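Local coordinates for protein type III restriction-modification enzyme EcoP15I Mod subunit (Escherichia coli, PDB 4ZCF) that methylates the N6 of one adenine in the DNA site 5'-CAGCAG-3', using S-adenosyl-L-methionine, and joins the Res subunit for DNA restriction, at residues V437-F440 against T446-H449; T450-N455 against Y462-V467; R494-S499 against Q505-Y510. One frame throughout, in Å; residues are numbered along the deposited sequence.

The three contacts follow one another along the chain without nesting or crossing. Contact 1 closes the short glycine-rich turn that carries the chain from strand 434-439 into helix 446-455. Contact 2 closes the return from the end of that helix to strand 461-468, completing a beta-alpha-beta unit whose two strands are neighbours in the sheet. A longer excursion leads to helix 487-500, and contact 3 closes its descent to strand 508-514, which joins the same sheet beyond strand 96-99. The helices of contacts 1 and 3 also meet, A448 against L495, while F464 of contact 2 touches F507 of contact 3, so the two helices and the strands beneath them pack against each other.

Contact 1 of 3, residues V437-F440 against T446-H449; sequences VLDF and TTAH
T447 sets its methyl CG2 against CG1 of V437, 3.6 Å away, and turns its hydroxyl to the next inward-facing residue of the strand, D439. A beta-branched threonine suits this place because it offers an apolar and a polar branch at once. With CG2 anti to the backbone N and OG1 beside it (chi1 -50°), each branch meets its own partner. OG1 donates a hydrogen bond to OD2 of D439 at 2.6 Å, arriving on the anti lone pair of that oxygen, away from OD1. A water completes a second link: it donates to D439 OD2 at 2.9 Å and accepts from the backbone N of T447, also at 2.9 Å. The other carboxylate oxygen, OD1, accepts the backbone N-H of F441, so both oxygens of this buried side chain are engaged and its rotation is fixed. The carboxylate thus pins the strand end to the first turn of the helix.

The turn between the segments carries the glycine-rich sequence FAGSG, and with the flanking aspartate and threonines it matches the first conserved motif of N6-adenine methyltransferases, the loop that in relatives cradles S-adenosylmethionine. Strand 434-439 runs in the sheet between strands 117-122 and 461-468, Y121 touching both D439 and T447, while I427 of helix 420-430 packs on V437 and T447.

Contact 2 of 3, residues T450-N455 against Y462-V467; sequences TVFNLN and YQFITV
V451 and L454 of the helix and Y462 and F464 of the strand belong to the returning half of a beta-alpha-beta unit in the Rossmann-like methyltransferase domain: helix 450-455 lies nearly antiparallel to strand 462-467, at 171°, with the axes 8.6 Å apart.

The apolar contacts centre on V451, whose two methyls are shared between strand residues. CG1, anti to the backbone N, lies near CB of Y462, and CG2 rests 3.9 Å from CB of F464. A valine is short enough to let the helix settle close to the strand. One turn on, L454 brings CB to the edge of the Y462 ring, near its plane, 3.9 Å from CE2, and I427 of helix 420-430 also touches that tyrosine.

The aromatic contact is an offset edge-to-face pair. F464 presents its edge to one face of F452, the ring planes standing at 83° and the centroids 5.2 Å apart. F464 also stacks on H95, so its flat side chain serves more than one neighbour.

The polar contact lies where the helix ends. N455 uses both halves of its amide on the backbone of Y462, binding one residue's N-H and C=O together, a task that suits an asparagine. OD1 of N455 accepts the N-H of Y462 at 2.9 Å, the donor tilted 20° from the carbonyl plane, whereas ND2 of N455 donates to O of Y462 at 3.0 Å. An alanine here would probably leave the N-H and C=O of Y462 without these mates and the helix end less firmly fixed to the strand. Of the two bonds, that from ND2 is the straighter, and it meets O of Y462 in the carbonyl plane, on a lone pair.

Contact 3 of 3, residues R494-S499 against Q505-Y510; sequences RLIRAS and QGFKVY
The descent from helix 487-500 to the sheet strand 508-514 closes here, with a polar bond near the helix end and an aromatic ring under the helix flank. S499 carries the polar part. Its OG, anti to the backbone N (chi1 179°), accepts the N-H of G506 at 2.9 Å with an N-H...O angle of 154°. A serine suits the site, its hydroxyl reaching the chain that turns back beneath it; G506 takes a positive phi of 64°, a conformation that favours glycine.

F507 carries the apolar part. L495 lays CB over one face of its ring in a CH-pi contact, 3.9 Å from the centroid, and CD2 lies above the plane nearer the rim. I496 adds CG1, which comes within 3.9 Å of CZ of F507. The large flat ring fills the space between helix and sheet, and it also meets L97 of strand 96-99 and the ring of H84.

Since the chain runs from strand 461-468 through helix 487-500 to strand 508-514, and both strands are parallel to strand 96-99 between them, the helix lies in the connection of a beta-alpha-beta crossover, a pattern typical of Rossmann-like alpha/beta sheets.

Contact 1 of 3, residues V437-F440 against T446-H449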
# COMPACT_ATOMS: atom_id res chain seq x y z
N VAL A 437 -15.44 6.41 7.09
CA VAL A 437 -14.88 7.07 5.91
C VAL A 437 -14.24 8.36 6.40
O VAL A 437 -14.92 9.18 7.01
CB VAL A 437 -15.90 7.30 4.76
CG1 VAL A 437 -15.30 8.16 3.65
CG2 VAL A 437 -16.38 5.97 4.19
N LEU A 438 -12.92 8.52 6.17
CA LEU A 438 -12.20 9.69 6.65
C LEU A 438 -11.68 10.63 5.57
O LEU A 438 -10.99 10.20 4.65
CB LEU A 438 -11.10 9.29 7.67
CG LEU A 438 -10.12 10.38 8.14
CD1 LEU A 438 -10.71 11.24 9.22
CD2 LEU A 438 -8.80 9.81 8.57
N ASP A 439 -11.98 11.93 5.68
CA ASP A 439 -11.46 12.96 4.77
C ASP A 439 -10.81 14.02 5.62
O ASP A 439 -11.51 14.68 6.37
CB ASP A 439 -12.57 13.57 3.86
CG ASP A 439 -12.06 14.36 2.66
OD1 ASP A 439 -10.97 14.98 2.76
OD2 ASP A 439 -12.72 14.33 1.63
N PHE A 440 -9.50 14.15 5.58
CA PHE A 440 -8.80 15.14 6.40
C PHE A 440 -8.45 16.45 5.68
O PHE A 440 -7.78 17.30 6.25
CB PHE A 440 -7.66 14.53 7.24
CG PHE A 440 -6.60 13.74 6.48
CD1 PHE A 440 -5.46 14.37 6.00
CD2 PHE A 440 -6.73 12.37 6.31
CE1 PHE A 440 -4.48 13.65 5.30
CE2 PHE A 440 -5.75 11.65 5.63
CZ PHE A 440 -4.63 12.29 5.12
N THR A 446 -17.84 17.56 0.62
CA THR A 446 -18.28 16.57 -0.37
C THR A 446 -18.38 15.13 0.12
O THR A 446 -19.37 14.46 -0.18
CB THR A 446 -17.38 16.65 -1.60
OG1 THR A 446 -17.21 18.01 -1.97
CG2 THR A 446 -17.87 15.79 -2.74
N THR A 447 -17.33 14.63 0.83
CA THR A 447 -17.30 13.24 1.30
C THR A 447 -18.38 12.98 2.33
O THR A 447 -19.03 11.95 2.30
CB THR A 447 -15.87 12.85 1.77
OG1 THR A 447 -14.94 13.20 0.76
CG2 THR A 447 -15.72 11.39 2.02
N ALA A 448 -18.55 13.92 3.25
CA ALA A 448 -19.54 13.89 4.32
C ALA A 448 -20.93 13.86 3.71
O ALA A 448 -21.72 13.00 4.06
CB ALA A 448 -19.35 15.11 5.20
N HIS A 449 -21.18 14.73 2.71
CA HIS A 449 -22.44 14.82 1.97
C HIS A 449 -22.75 13.47 1.32
O HIS A 449 -23.84 12.93 1.50
CB HIS A 449 -22.37 15.96 0.94
CG HIS A 449 -23.68 16.31 0.29
ND1 HIS A 449 -23.86 17.51 -0.39
CD2 HIS A 449 -24.84 15.60 0.21
CE1 HIS A 449 -25.09 17.49 -0.86
NE2 HIS A 449 -25.73 16.37 -0.51
O HOH W 1 -14.95 16.11 1.72

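Contact 2 of 3, residues T450-N455 against Y462-V467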
# COMPACT_ATOMS: atom_id res chain seq x y z
N THR A 450 -21.76 12.90 0.61
CA THR A 450 -21.83 11.60 -0.04
C THR A 450 -22.24 10.50 0.95
O THR A 450 -22.99 9.62 0.57
CB THR A 450 -20.47 11.33 -0.72
OG1 THR A 450 -20.24 12.31 -1.75
CG2 THR A 450 -20.37 9.93 -1.29
N VAL A 451 -21.79 10.57 2.21
CA VAL A 451 -22.18 9.60 3.25
C VAL A 451 -23.68 9.79 3.60
O VAL A 451 -24.40 8.80 3.70
CB VAL A 451 -21.23 9.58 4.50
CG1 VAL A 451 -21.78 8.69 5.60
CG2 VAL A 451 -19.82 9.13 4.11
N PHE A 452 -24.16 11.07 3.69
CA PHE A 452 -25.58 11.37 3.92
C PHE A 452 -26.44 10.73 2.83
O PHE A 452 -27.32 9.95 3.17
CB PHE A 452 -25.86 12.90 4.04
CG PHE A 452 -25.33 13.61 5.28
CD1 PHE A 452 -25.40 13.01 6.54
CD2 PHE A 452 -24.81 14.90 5.19
CE1 PHE A 452 -24.98 13.69 7.69
CE2 PHE A 452 -24.36 15.56 6.34
CZ PHE A 452 -24.45 14.95 7.58
N ASN A 453 -26.11 10.96 1.53
CA ASN A 453 -26.84 10.36 0.39
C ASN A 453 -26.79 8.83 0.37
O ASN A 453 -27.78 8.20 0.01
CB ASN A 453 -26.28 10.85 -0.95
CG ASN A 453 -26.41 12.31 -1.25
OD1 ASN A 453 -25.86 12.79 -2.25
ND2 ASN A 453 -27.09 13.07 -0.41
N LEU A 454 -25.62 8.24 0.67
CA LEU A 454 -25.48 6.79 0.65
C LEU A 454 -26.30 6.13 1.75
O LEU A 454 -27.05 5.22 1.46
CB LEU A 454 -24.00 6.34 0.66
CG LEU A 454 -23.19 6.57 -0.64
CD1 LEU A 454 -21.66 6.49 -0.39
CD2 LEU A 454 -23.61 5.62 -1.77
N ASN A 455 -26.21 6.62 3.00
CA ASN A 455 -26.93 6.13 4.18
C ASN A 455 -28.45 6.12 4.07
O ASN A 455 -29.09 5.25 4.66
CB ASN A 455 -26.48 6.86 5.43
CG ASN A 455 -25.17 6.39 6.02
OD1 ASN A 455 -24.40 5.63 5.42
ND2 ASN A 455 -24.90 6.84 7.22
N TYR A 462 -22.55 4.04 6.92
CA TYR A 462 -21.15 4.43 7.07
C TYR A 462 -21.12 5.58 8.07
O TYR A 462 -22.15 6.21 8.32
CB TYR A 462 -20.53 4.94 5.74
CG TYR A 462 -20.76 4.06 4.54
CD1 TYR A 462 -20.10 2.84 4.40
CD2 TYR A 462 -21.55 4.49 3.48
CE1 TYR A 462 -20.29 2.03 3.28
CE2 TYR A 462 -21.72 3.71 2.34
CZ TYR A 462 -21.11 2.46 2.26
OH TYR A 462 -21.30 1.68 1.15
N GLN A 463 -19.95 5.88 8.64
CA GLN A 463 -19.81 7.01 9.54
C GLN A 463 -18.75 7.89 8.92
O GLN A 463 -17.74 7.40 8.44
CB GLN A 463 -19.37 6.58 10.93
CG GLN A 463 -20.15 5.41 11.48
CD GLN A 463 -19.32 4.68 12.48
OE1 GLN A 463 -19.12 5.15 13.62
NE2 GLN A 463 -18.78 3.54 12.06
N PHE A 464 -18.99 9.18 8.88
CA PHE A 464 -17.97 10.04 8.32
C PHE A 464 -17.21 10.77 9.41
O PHE A 464 -17.78 11.14 10.44
CB PHE A 464 -18.56 11.02 7.26
CG PHE A 464 -19.35 12.22 7.75
CD1 PHE A 464 -18.71 13.29 8.39
CD2 PHE A 464 -20.71 12.35 7.46
CE1 PHE A 464 -19.43 14.42 8.81
CE2 PHE A 464 -21.42 13.48 7.88
CZ PHE A 464 -20.78 14.51 8.55
N ILE A 465 -15.92 11.01 9.17
CA ILE A 465 -15.07 11.84 10.00
C ILE A 465 -14.38 12.72 8.97
O ILE A 465 -13.78 12.18 8.05
CB ILE A 465 -14.04 11.06 10.88
CG1 ILE A 465 -14.69 10.01 11.78
CG2 ILE A 465 -13.18 12.02 11.71
CD1 ILE A 465 -13.69 8.97 12.35
N THR A 466 -14.57 14.06 9.06
CA THR A 466 -13.91 15.03 8.18
C THR A 466 -13.23 16.14 8.97
O THR A 466 -13.76 16.61 9.96
CB THR A 466 -14.77 15.57 6.99
OG1 THR A 466 -15.81 16.45 7.45
CG2 THR A 466 -15.34 14.44 6.09
N VAL A 467 -12.04 16.53 8.51
CA VAL A 467 -11.21 17.56 9.13
C VAL A 467 -11.04 18.77 8.21
O VAL A 467 -10.83 18.62 7.02
CB VAL A 467 -9.86 17.00 9.65
CG1 VAL A 467 -9.21 17.98 10.63
CG2 VAL A 467 -10.05 15.63 10.31

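Contact 3 of 3, residues R494-S499 against Q505-Y510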
# COMPACT_ATOMS: atom_id res chain seq x y z
N ARG A 494 -22.46 23.73 4.98
CA ARG A 494 -22.77 22.81 3.87
C ARG A 494 -23.29 21.49 4.37
O ARG A 494 -24.16 20.89 3.73
CB ARG A 494 -21.55 22.55 2.96
CG ARG A 494 -21.94 21.94 1.63
CD ARG A 494 -21.64 20.45 1.42
NE ARG A 494 -20.56 20.37 0.44
CZ ARG A 494 -20.54 19.59 -0.64
NH1 ARG A 494 -21.49 18.71 -0.86
NH2 ARG A 494 -19.52 19.67 -1.48
N LEU A 495 -22.73 21.00 5.49
CA LEU A 495 -23.11 19.73 6.11
C LEU A 495 -24.45 19.87 6.80
O LEU A 495 -25.25 18.95 6.75
CB LEU A 495 -22.02 19.29 7.09
CG LEU A 495 -20.82 18.51 6.56
CD1 LEU A 495 -20.19 19.20 5.39
CD2 LEU A 495 -19.79 18.33 7.64
N ILE A 496 -24.71 21.03 7.44
CA ILE A 496 -25.99 21.36 8.08
C ILE A 496 -27.10 21.28 7.01
O ILE A 496 -28.09 20.57 7.22
CB ILE A 496 -25.95 22.74 8.81
CG1 ILE A 496 -25.24 22.59 10.19
CG2 ILE A 496 -27.37 23.35 8.96
CD1 ILE A 496 -24.77 23.91 10.79
N ARG A 497 -26.89 21.96 5.87
CA ARG A 497 -27.83 21.98 4.74
C ARG A 497 -28.03 20.60 4.11
O ARG A 497 -29.17 20.20 3.86
CB ARG A 497 -27.44 23.04 3.71
CG ARG A 497 -27.60 24.45 4.26
CD ARG A 497 -27.42 25.50 3.20
NE ARG A 497 -27.22 26.84 3.76
CZ ARG A 497 -27.33 27.97 3.07
NH1 ARG A 497 -27.73 27.95 1.81
NH2 ARG A 497 -27.12 29.12 3.66
N ALA A 498 -26.93 19.87 3.90
CA ALA A 498 -26.89 18.53 3.32
C ALA A 498 -27.52 17.51 4.26
O ALA A 498 -27.99 16.47 3.80
CB ALA A 498 -25.44 18.16 3.04
N SER A 499 -27.50 17.80 5.58
CA SER A 499 -28.11 16.95 6.62
C SER A 499 -29.61 17.18 6.64
O SER A 499 -30.33 16.22 6.86
CB SER A 499 -27.55 17.30 7.99
OG SER A 499 -28.17 16.50 8.99
N GLN A 505 -29.89 13.60 9.40
CA GLN A 505 -28.92 12.63 9.93
C GLN A 505 -28.01 13.16 11.01
O GLN A 505 -27.59 12.40 11.88
CB GLN A 505 -28.10 11.99 8.81
CG GLN A 505 -28.84 10.87 8.12
CD GLN A 505 -28.00 10.14 7.12
OE1 GLN A 505 -28.37 10.04 5.94
NE2 GLN A 505 -26.89 9.55 7.58
N GLY A 506 -27.67 14.45 10.92
CA GLY A 506 -26.80 15.15 11.86
C GLY A 506 -25.36 14.68 11.92
O GLY A 506 -25.00 13.62 11.41
N PHE A 507 -24.53 15.48 12.61
CA PHE A 507 -23.11 15.25 12.84
C PHE A 507 -22.67 16.05 14.07
O PHE A 507 -23.25 17.11 14.34
CB PHE A 507 -22.27 15.68 11.60
CG PHE A 507 -22.35 17.15 11.24
CD1 PHE A 507 -23.47 17.66 10.60
CD2 PHE A 507 -21.30 18.01 11.55
CE1 PHE A 507 -23.55 19.02 10.31
CE2 PHE A 507 -21.38 19.37 11.24
CZ PHE A 507 -22.50 19.86 10.62
N LYS A 508 -21.63 15.57 14.78
CA LYS A 508 -21.06 16.26 15.93
C LYS A 508 -19.84 17.08 15.52
O LYS A 508 -19.11 16.68 14.61
CB LYS A 508 -20.73 15.28 17.06
CG LYS A 508 -21.95 14.96 17.94
CD LYS A 508 -21.79 13.71 18.81
CE LYS A 508 -20.68 13.74 19.84
NZ LYS A 508 -20.57 12.43 20.56
N VAL A 509 -19.67 18.26 16.13
CA VAL A 509 -18.55 19.18 15.89
C VAL A 509 -17.57 19.08 17.09
O VAL A 509 -18.00 18.96 18.24
CB VAL A 509 -18.97 20.65 15.56
CG1 VAL A 509 -17.77 21.57 15.36
CG2 VAL A 509 -19.85 20.69 14.32
N TYR A 510 -16.27 19.08 16.78
CA TYR A 510 -15.14 19.05 17.69
C TYR A 510 -14.13 20.02 17.14
O TYR A 510 -14.13 20.28 15.94
CB TYR A 510 -14.54 17.65 17.77
CG TYR A 510 -15.32 16.74 18.67
CD1 TYR A 510 -15.07 16.70 20.04
CD2 TYR A 510 -16.39 15.99 18.19
CE1 TYR A 510 -15.83 15.90 20.89
CE2 TYR A 510 -17.16 15.19 19.03
CZ TYR A 510 -16.89 15.17 20.38
OH TYR A 510 -17.63 14.35 21.21